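Local coordinates for Lhca5 (PDB 6SL5), which probably serves as a light-harvesting antenna protein of photosystem I, binding chlorophylls and carotenoids and passing absorbed energy towards the reaction centre, at residues Asp38-Tyr42 and Tyr101-Gly107. Numbering follows the deposited sequence.
Sequences DWLRY and YKKTGEG. With CLA (chlorophyll a), chain B.
Y42, on helix 34-63, faces the end of helix 81-104 and the turn that follows it; the nearest CA atoms across the two segments, those of Y42 and E106, are 5.9 Å apart. Two tyrosines reach across from the facing helices and show how such a gap is bridged by ring packing. The side chains of Y42 and Y101 run antiparallel, each ring lying over part of the other, and form an offset stack with ring centroids 4.2 Å apart and planes only 7° from parallel; CD2 of Y42 lies over the rim of the Y101 ring, 3.3 Å from CD2 of Y101. In Y101, CG stands anti to the backbone N (chi1 160°), which sends the ring towards helix 34-63 and carries its hydroxyl to W39. There OH of Y101 sits at the edge of the indole, near its plane, 3.3 Å from CD1 of W39, while the two rings meet obliquely. Beyond the stack, the phenol of Y42 reaches the turn, where its OH donates a hydrogen bond to the carbonyl O of G107 (3.0 Å). The donor is tilted out of the carbonyl plane and approaches well to the side, with a C=O...OH angle of 101°. A leucine in place of Y42 would probably leave one face of Y101 without its stacking partner and the G107 carbonyl without this donor. On helix 34-63, L40 and R41 border a chlorophyll a: CD1 of L40 lies 3.4 Å from C1 of its tail, and the R41 backbone lies beside the methyl CMA. W39 and Y42 touch a different chlorophyll a, placing this aromatic cluster between two transmembrane helices of the chlorophyll a/b-binding fold, beside its pigment sites.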
loop_
_atom_site.group_PDB
_atom_site.type_symbol
_atom_site.label_atom_id
_atom_site.label_comp_id
_atom_site.label_asym_id
_atom_site.label_seq_id
_atom_site.Cartn_x
_atom_site.Cartn_y
_atom_site.Cartn_z
ATOM N N ASP R 38 -56.435 28.868 12.680
ATOM C CA ASP R 38 -57.290 29.707 13.522
ATOM C C ASP R 38 -56.456 30.700 14.325
ATOM O O ASP R 38 -56.796 31.887 14.423
ATOM C CB ASP R 38 -58.123 28.838 14.465
ATOM C CG ASP R 38 -59.328 28.222 13.787
ATOM O OD1 ASP R 38 -59.566 28.519 12.598
ATOM O OD2 ASP R 38 -60.043 27.442 14.449
ATOM N N TRP R 39 -55.338 30.227 14.872
ATOM C CA TRP R 39 -54.456 31.092 15.640
ATOM C C TRP R 39 -53.753 32.096 14.736
ATOM O O TRP R 39 -53.579 33.265 15.109
ATOM C CB TRP R 39 -53.462 30.240 16.408
ATOM C CG TRP R 39 -52.730 31.008 17.398
ATOM C CD1 TRP R 39 -53.119 31.288 18.660
ATOM C CD2 TRP R 39 -51.463 31.617 17.219
ATOM N NE1 TRP R 39 -52.171 32.045 19.295
ATOM C CE2 TRP R 39 -51.137 32.257 18.425
ATOM C CE3 TRP R 39 -50.569 31.682 16.153
ATOM C CZ2 TRP R 39 -49.967 32.949 18.596
ATOM C CZ3 TRP R 39 -49.400 32.369 16.323
ATOM C CH2 TRP R 39 -49.101 33.000 17.538
ATOM N N LEU R 40 -53.358 31.643 13.545
ATOM C CA LEU R 40 -52.713 32.566 12.578
ATOM C C LEU R 40 -53.734 33.654 12.230
ATOM O O LEU R 40 -53.338 34.831 12.151
ATOM C CB LEU R 40 -52.302 31.770 11.335
ATOM C CG LEU R 40 -51.184 30.750 11.549
ATOM C CD1 LEU R 40 -50.888 29.990 10.266
ATOM C CD2 LEU R 40 -49.925 31.425 12.070
ATOM N N ARG R 41 -55.005 33.267 12.070
ATOM C CA ARG R 41 -56.060 34.205 11.716
ATOM C C ARG R 41 -56.215 35.230 12.816
ATOM O O ARG R 41 -56.399 36.430 12.548
ATOM C CB ARG R 41 -57.360 33.434 11.474
ATOM C CG ARG R 41 -58.611 34.277 11.363
ATOM C CD ARG R 41 -58.432 35.355 10.322
ATOM N NE ARG R 41 -59.655 35.779 9.706
ATOM C CZ ARG R 41 -59.982 35.394 8.491
ATOM N NH1 ARG R 41 -59.174 34.594 7.818
ATOM N NH2 ARG R 41 -61.097 35.814 7.948
ATOM N N TYR R 42 -56.124 34.771 14.060
ATOM C CA TYR R 42 -56.207 35.693 15.176
ATOM C C TYR R 42 -55.029 36.654 15.141
ATOM O O TYR R 42 -55.153 37.832 15.493
ATOM C CB TYR R 42 -56.249 34.924 16.475
ATOM C CG TYR R 42 -56.580 35.801 17.631
ATOM C CD1 TYR R 42 -57.573 36.764 17.550
ATOM C CD2 TYR R 42 -55.899 35.673 18.801
ATOM C CE1 TYR R 42 -57.854 37.577 18.630
ATOM C CE2 TYR R 42 -56.187 36.458 19.896
ATOM C CZ TYR R 42 -57.155 37.399 19.814
ATOM O OH TYR R 42 -57.380 38.159 20.933
ATOM N N TYR R 101 -58.926 34.645 24.590
ATOM C CA TYR R 101 -58.872 34.062 23.252
ATOM C C TYR R 101 -58.965 32.545 23.291
ATOM O O TYR R 101 -59.630 31.932 22.450
ATOM C CB TYR R 101 -57.579 34.466 22.550
ATOM C CG TYR R 101 -57.232 33.549 21.395
ATOM C CD1 TYR R 101 -56.163 32.665 21.478
ATOM C CD2 TYR R 101 -58.007 33.537 20.241
ATOM C CE1 TYR R 101 -55.872 31.823 20.444
ATOM C CE2 TYR R 101 -57.702 32.714 19.191
ATOM C CZ TYR R 101 -56.637 31.860 19.298
ATOM O OH TYR R 101 -56.351 31.025 18.258
ATOM N N LYS R 102 -58.275 31.922 24.253
ATOM C CA LYS R 102 -58.280 30.468 24.385
ATOM C C LYS R 102 -59.680 29.920 24.613
ATOM O O LYS R 102 -60.022 28.841 24.120
ATOM C CB LYS R 102 -57.388 30.049 25.552
ATOM C CG LYS R 102 -55.899 30.031 25.276
ATOM C CD LYS R 102 -55.153 29.480 26.484
ATOM C CE LYS R 102 -53.896 28.756 26.077
ATOM N NZ LYS R 102 -52.928 28.613 27.213
ATOM N N LYS R 103 -60.506 30.664 25.352
ATOM C CA LYS R 103 -61.853 30.212 25.671
ATOM C C LYS R 103 -62.790 30.239 24.465
ATOM O O LYS R 103 -63.488 29.257 24.200
ATOM C CB LYS R 103 -62.420 31.057 26.811
ATOM C CG LYS R 103 -61.675 30.893 28.126
ATOM C CD LYS R 103 -62.222 31.820 29.197
ATOM C CE LYS R 103 -61.459 31.657 30.504
ATOM N NZ LYS R 103 -60.000 31.909 30.328
ATOM N N THR R 104 -62.846 31.356 23.730
ATOM C CA THR R 104 -63.773 31.448 22.604
ATOM C C THR R 104 -63.165 31.761 21.242
ATOM O O THR R 104 -63.827 31.500 20.230
ATOM C CB THR R 104 -64.843 32.520 22.878
ATOM O OG1 THR R 104 -64.214 33.800 23.026
ATOM C CG2 THR R 104 -65.645 32.205 24.137
ATOM N N GLY R 105 -61.965 32.312 21.166
ATOM C CA GLY R 105 -61.410 32.669 19.880
ATOM C C GLY R 105 -61.810 34.086 19.557
ATOM O O GLY R 105 -62.618 34.695 20.265
ATOM N N GLU R 106 -61.237 34.600 18.462
ATOM C CA GLU R 106 -61.432 35.954 17.885
ATOM C C GLU R 106 -61.573 37.055 18.939
ATOM O O GLU R 106 -62.455 37.911 18.878
ATOM C CB GLU R 106 -62.614 35.990 16.898
ATOM C CG GLU R 106 -63.990 35.530 17.415
ATOM C CD GLU R 106 -65.130 35.946 16.530
ATOM O OE1 GLU R 106 -66.253 36.087 17.055
ATOM O OE2 GLU R 106 -64.909 36.125 15.316
ATOM N N GLY R 107 -60.676 36.992 19.923
ATOM C CA GLY R 107 -60.605 37.913 21.037
ATOM C C GLY R 107 -60.646 39.375 20.663
ATOM O O GLY R 107 -59.705 39.951 20.110
HETATM MG MG CLA B . -53.022 37.478 5.280
HETATM C CHA CLA B . -54.827 34.754 4.125
HETATM C CHB CLA B . -52.337 35.821 8.208
HETATM C CHC CLA B . -51.295 40.110 6.226
HETATM C CHD CLA B . -53.802 39.160 2.243
HETATM N NA CLA B . -53.521 35.488 6.093
HETATM C C1A CLA B . -54.241 34.539 5.494
HETATM C C2A CLA B . -54.420 33.318 6.353
HETATM C C3A CLA B . -53.648 33.705 7.607
HETATM C C4A CLA B . -53.126 35.078 7.314
HETATM C CMA CLA B . -54.338 33.388 8.903
HETATM C CAA CLA B . -53.650 32.100 5.887
HETATM C CBA CLA B . -52.155 32.411 5.860
HETATM C CGA CLA B . -51.366 31.127 5.903
HETATM O O1A CLA B . -51.666 30.218 5.148
HETATM O O2A CLA B . -50.369 31.017 6.762
HETATM N NB CLA B . -51.968 37.902 6.965
HETATM C C1B CLA B . -51.793 37.114 8.065
HETATM C C2B CLA B . -50.980 37.808 9.032
HETATM C C3B CLA B . -50.696 39.018 8.465
HETATM C C4B CLA B . -51.331 39.062 7.150
HETATM C CMB CLA B . -50.545 37.306 10.383
HETATM C CAB CLA B . -49.886 40.106 9.053
HETATM C CBB CLA B . -49.157 39.876 10.354
HETATM N NC CLA B . -52.607 39.325 4.363
HETATM C C1C CLA B . -51.883 40.272 4.947
HETATM C C2C CLA B . -51.762 41.493 4.116
HETATM C C3C CLA B . -52.470 41.201 2.983
HETATM C C4C CLA B . -52.995 39.850 3.149
HETATM C CMC CLA B . -51.019 42.758 4.454
HETATM C CAC CLA B . -52.677 42.108 1.794
HETATM C CBC CLA B . -51.813 41.639 0.644
HETATM N ND CLA B . -54.014 37.153 3.593
HETATM C C1D CLA B . -54.284 37.846 2.448
HETATM C C2D CLA B . -55.112 37.083 1.520
HETATM C C3D CLA B . -55.313 35.881 2.190
HETATM C C4D CLA B . -54.654 35.935 3.415
HETATM C CMD CLA B . -55.690 37.359 0.158
HETATM C CAD CLA B . -55.964 34.593 2.059
HETATM O OBD CLA B . -56.381 34.116 1.018
HETATM C CBD CLA B . -55.697 33.820 3.319
HETATM C CGD CLA B . -56.975 33.589 4.067
HETATM O O1D CLA B . -57.647 34.529 4.455
HETATM O O2D CLA B . -57.392 32.351 4.318
HETATM C CED CLA B . -58.668 32.004 3.787
HETATM C C1 CLA B . -50.071 32.084 7.716
HETATM C C2 CLA B . -49.529 33.423 7.276
HETATM C C3 CLA B . -48.543 34.013 7.969
HETATM C C4 CLA B . -47.955 33.368 9.188
HETATM C C5 CLA B . -47.962 35.352 7.580
HETATM C C6 CLA B . -46.886 35.164 6.516
HETATM C C7 CLA B . -45.496 35.106 7.137
HETATM C C8 CLA B . -44.696 36.363 6.816
HETATM C C9 CLA B . -45.610 37.577 6.705
HETATM C C10 CLA B . -43.908 36.156 5.528
HETATM C C11 CLA B . -42.690 37.071 5.475
HETATM C C12 CLA B . -42.965 38.301 4.620
HETATM C C13 CLA B . -43.526 37.909 3.260
HETATM C C14 CLA B . -42.422 37.414 2.334
HETATM C C15 CLA B . -44.262 39.095 2.649
HETATM C C16 CLA B . -43.478 40.389 2.838
HETATM C C17 CLA B . -44.420 41.556 3.115
HETATM C C18 CLA B . -44.071 42.764 2.254
HETATM C C19 CLA B . -45.331 43.435 1.720
HETATM C C20 CLA B . -43.214 43.757 3.029
#